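Local atomic coordinates of hydrazine synthase subunit alpha (Candidatus Kuenenia stuttgartiensis, PDB entry 5C2V), a protein that condenses hydroxylamine with ammonia to hydrazine as the alpha subunit of the anammox hydrazine synthase complex, and carries two c-type hemes. Residues D649-P652 against I653-K657. Sequence-based numbering, arbitrary orientation.
With HEC (heme c), chain B.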
ATOM      1  N   ASP D 649       5.082  36.313  -2.815  1.00 69.23           N
ATOM      2  CA  ASP D 649       6.296  36.157  -2.019  1.00 54.75           C
ATOM      3  C   ASP D 649       7.458  35.516  -2.783  1.00 61.41           C
ATOM      4  O   ASP D 649       8.503  36.138  -2.968  1.00 71.19           O
ATOM      5  CB  ASP D 649       5.988  35.340  -0.760  1.00 53.66           C
ATOM      6  CG  ASP D 649       4.944  36.001   0.124  1.00 60.85           C
ATOM      7  OD1 ASP D 649       4.959  37.245   0.232  1.00 63.50           O
ATOM      8  OD2 ASP D 649       4.104  35.281   0.705  1.00 59.95           O
ATOM      9  N   ILE D 650       7.273  34.271  -3.213  1.00 55.00           N
ATOM     10  CA  ILE D 650       8.351  33.484  -3.817  1.00 53.55           C
ATOM     11  C   ILE D 650       8.762  33.946  -5.220  1.00 54.33           C
ATOM     12  O   ILE D 650       9.954  34.119  -5.505  1.00 60.64           O
ATOM     13  CB  ILE D 650       7.959  31.995  -3.897  1.00 51.02           C
ATOM     14  CG1 ILE D 650       7.536  31.477  -2.520  1.00 45.37           C
ATOM     15  CG2 ILE D 650       9.106  31.168  -4.457  1.00 45.40           C
ATOM     16  CD1 ILE D 650       8.578  31.681  -1.442  1.00 39.23           C
ATOM     17  N   GLN D 651       7.774  34.133  -6.092  1.00 55.91           N
ATOM     18  CA  GLN D 651       8.033  34.478  -7.491  1.00 48.76           C
ATOM     19  C   GLN D 651       8.917  35.719  -7.689  1.00 57.94           C
ATOM     20  O   GLN D 651       9.802  35.693  -8.540  1.00 59.03           O
ATOM     21  CB  GLN D 651       6.711  34.668  -8.246  1.00 51.80           C
ATOM     22  CG  GLN D 651       6.887  34.993  -9.725  1.00 64.67           C
ATOM     23  CD  GLN D 651       7.283  33.782 -10.550  1.00 56.65           C
ATOM     24  OE1 GLN D 651       6.604  32.755 -10.531  1.00 54.41           O
ATOM     25  NE2 GLN D 651       8.387  33.897 -11.279  1.00 51.81           N
ATOM     26  N   PRO D 652       8.687  36.807  -6.925  1.00 63.62           N
ATOM     27  CA  PRO D 652       9.605  37.941  -7.100  1.00 60.20           C
ATOM     28  C   PRO D 652      11.048  37.602  -6.726  1.00 55.83           C
ATOM     29  O   PRO D 652      11.981  38.089  -7.371  1.00 64.68           O
ATOM     30  CB  PRO D 652       9.035  39.003  -6.155  1.00 39.86           C
ATOM     31  CG  PRO D 652       7.596  38.658  -6.032  1.00 55.18           C
ATOM     32  CD  PRO D 652       7.556  37.162  -6.047  1.00 50.22           C
ATOM     33  N   ILE D 653      11.223  36.775  -5.698  1.00 49.53           N
ATOM     34  CA  ILE D 653      12.549  36.310  -5.309  1.00 60.60           C
ATOM     35  C   ILE D 653      13.179  35.529  -6.455  1.00 63.72           C
ATOM     36  O   ILE D 653      14.362  35.699  -6.763  1.00 53.34           O
ATOM     37  CB  ILE D 653      12.501  35.419  -4.051  1.00 58.46           C
ATOM     38  CG1 ILE D 653      11.812  36.149  -2.899  1.00 62.46           C
ATOM     39  CG2 ILE D 653      13.904  34.989  -3.646  1.00 49.72           C
ATOM     40  CD1 ILE D 653      11.686  35.315  -1.640  1.00 45.34           C
ATOM     41  N   LEU D 654      12.378  34.675  -7.088  1.00 56.88           N
ATOM     42  CA  LEU D 654      12.853  33.894  -8.227  1.00 52.83           C
ATOM     43  C   LEU D 654      13.241  34.784  -9.406  1.00 60.27           C
ATOM     44  O   LEU D 654      14.238  34.537 -10.080  1.00 48.89           O
ATOM     45  CB  LEU D 654      11.791  32.882  -8.662  1.00 46.19           C
ATOM     46  CG  LEU D 654      11.461  31.784  -7.651  1.00 37.78           C
ATOM     47  CD1 LEU D 654      10.456  30.804  -8.232  1.00 36.21           C
ATOM     48  CD2 LEU D 654      12.727  31.066  -7.209  1.00 35.13           C
ATOM     49  N   ASP D 655      12.452  35.821  -9.654  1.00 55.78           N
ATOM     50  CA  ASP D 655      12.737  36.743 -10.746  1.00 45.04           C
ATOM     51  C   ASP D 655      14.025  37.510 -10.484  1.00 48.24           C
ATOM     52  O   ASP D 655      14.826  37.731 -11.394  1.00 62.86           O
ATOM     53  CB  ASP D 655      11.578  37.721 -10.945  1.00 48.13           C
ATOM     54  CG  ASP D 655      10.261  37.020 -11.209  1.00 72.83           C
ATOM     55  OD1 ASP D 655      10.286  35.863 -11.678  1.00 71.57           O
ATOM     56  OD2 ASP D 655       9.201  37.627 -10.945  1.00 78.03           O
ATOM     57  N   ALA D 656      14.221  37.918  -9.235  1.00 45.83           N
ATOM     58  CA  ALA D 656      15.381  38.720  -8.872  1.00 63.30           C
ATOM     59  C   ALA D 656      16.687  37.924  -8.835  1.00 46.29           C
ATOM     60  O   ALA D 656      17.673  38.315  -9.457  1.00 55.60           O
ATOM     61  CB  ALA D 656      15.146  39.391  -7.523  1.00 53.48           C
ATOM     62  N   LYS D 657      16.697  36.815  -8.096  1.00 49.63           N
ATOM     63  CA  LYS D 657      17.940  36.079  -7.844  1.00 53.99           C
ATOM     64  C   LYS D 657      18.197  34.841  -8.712  1.00 65.56           C
ATOM     65  O   LYS D 657      19.257  34.226  -8.605  1.00 56.74           O
ATOM     66  CB  LYS D 657      17.983  35.650  -6.378  1.00 49.11           C
ATOM     67  CG  LYS D 657      17.739  36.773  -5.390  1.00 54.47           C
ATOM     68  CD  LYS D 657      18.803  37.847  -5.499  1.00 70.51           C
ATOM     69  CE  LYS D 657      18.676  38.850  -4.367  1.00 61.30           C
ATOM     70  NZ  LYS D 657      18.730  38.181  -3.037  1.00 68.78           N
TER
HETATM   71 FE   HEC B 906      20.777  27.431 -10.380  1.00 45.26          FE
HETATM   72  CHA HEC B 906      21.519  24.175 -11.172  1.00 38.26           C
HETATM   73  CHB HEC B 906      18.064  26.383  -8.559  1.00 52.26           C
HETATM   74  CHC HEC B 906      20.086  30.699  -9.479  1.00 58.54           C
HETATM   75  CHD HEC B 906      23.329  28.569 -12.387  1.00 54.04           C
HETATM   76  NA  HEC B 906      19.923  25.624  -9.979  1.00 37.90           N
HETATM   77  C1A HEC B 906      20.440  24.394 -10.343  1.00 51.49           C
HETATM   78  C2A HEC B 906      19.643  23.370  -9.698  1.00 42.97           C
HETATM   79  C3A HEC B 906      18.692  23.973  -8.978  1.00 51.66           C
HETATM   80  C4A HEC B 906      18.846  25.406  -9.138  1.00 45.98           C
HETATM   81  CMA HEC B 906      17.617  23.268  -8.124  1.00 41.19           C
HETATM   82  CAA HEC B 906      19.858  21.846  -9.819  1.00 42.64           C
HETATM   83  CBA HEC B 906      19.083  21.311 -11.020  1.00 49.45           C
HETATM   84  CGA HEC B 906      19.176  19.807 -11.050  1.00 53.98           C
HETATM   85  O1A HEC B 906      18.266  19.158 -11.629  1.00 43.41           O
HETATM   86  O2A HEC B 906      20.155  19.254 -10.486  1.00 36.17           O
HETATM   87  NB  HEC B 906      19.309  28.374  -9.279  1.00 56.47           N
HETATM   88  C1B HEC B 906      18.352  27.731  -8.517  1.00 49.25           C
HETATM   89  C2B HEC B 906      17.715  28.722  -7.671  1.00 37.24           C
HETATM   90  C3B HEC B 906      18.268  29.912  -7.934  1.00 54.66           C
HETATM   91  C4B HEC B 906      19.286  29.715  -8.943  1.00 47.67           C
HETATM   92  CMB HEC B 906      16.579  28.440  -6.664  1.00 43.07           C
HETATM   93  CAB HEC B 906      17.924  31.270  -7.280  1.00 45.85           C
HETATM   94  CBB HEC B 906      18.438  31.301  -5.823  1.00 42.55           C
HETATM   95  NC  HEC B 906      21.560  29.284 -10.840  1.00 46.65           N
HETATM   96  C1C HEC B 906      21.121  30.505 -10.364  1.00 58.57           C
HETATM   97  C2C HEC B 906      22.013  31.533 -10.856  1.00 57.82           C
HETATM   98  C3C HEC B 906      22.828  30.962 -11.753  1.00 56.31           C
HETATM   99  C4C HEC B 906      22.614  29.526 -11.699  1.00 54.58           C
HETATM  100  CMC HEC B 906      21.762  33.047 -10.678  1.00 46.59           C
HETATM  101  CAC HEC B 906      23.910  31.674 -12.603  1.00 37.12           C
HETATM  102  CBC HEC B 906      25.018  32.271 -11.706  1.00 37.74           C
HETATM  103  ND  HEC B 906      22.202  26.500 -11.609  1.00 55.49           N
HETATM  104  C1D HEC B 906      23.181  27.198 -12.314  1.00 48.97           C
HETATM  105  C2D HEC B 906      24.039  26.243 -12.975  1.00 57.95           C
HETATM  106  C3D HEC B 906      23.499  24.857 -12.602  1.00 62.10           C
HETATM  107  C4D HEC B 906      22.345  25.118 -11.752  1.00 46.65           C
HETATM  108  CMD HEC B 906      25.261  26.557 -13.866  1.00 46.49           C
HETATM  109  CAD HEC B 906      24.099  23.513 -13.095  1.00 40.26           C
HETATM  110  CBD HEC B 906      24.102  22.388 -12.059  1.00 41.71           C
HETATM  111  CGD HEC B 906      24.792  22.794 -10.782  1.00 57.04           C
HETATM  112  O1D HEC B 906      24.517  22.156  -9.733  1.00 40.56           O
HETATM  113  O2D HEC B 906      25.612  23.747 -10.804  1.00 74.10           O
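Q651 reaches one turn along helix 646-657 to D655, its buried amide meeting the partly exposed carboxylate. From CB its chain first runs out with CG anti to the backbone N (chi1 -178°). CG passes D655 OD2 at 3.7 Å, and the bend that follows at chi2 turns the amide so that NE2 points at the carboxylate. CD lies 3.8 Å from D655 OD1. At the tip the two branches part: NE2 donates to D655 OD1 at 2.8 Å, while OE1 is hydrogen-bonded to S686 OG, so the amide is held at both ends, which is consistent with this amide orientation. D655 OD1 lies in the Q651 amide plane; NE2 meets it on the syn side but 23° out of the carboxylate plane, the two planes being 32° apart. The same pair is joined through the backbone, D655 N giving its hydrogen to Q651 O.

On another face I650 CG2 rests against L654, 4.0 Å from CG, alongside the bond from L654 N to I650 O. P652, whose N has no hydrogen to give to the preceding turn, kinks the helix, yet its O still accepts from A656 N at 2.9 Å. I653 CG1 lies beside D649 O.

The helix belongs to the cytochrome c region and leads into the heme attachment: C658, covalently bound to heme, follows K657, whose O lies 3.5 Å from heme CMC. I650 and I653 face helix 751-762, where E753 also forms a salt bridge with K657, whereas Q651 and L654 pack on helix 687-692.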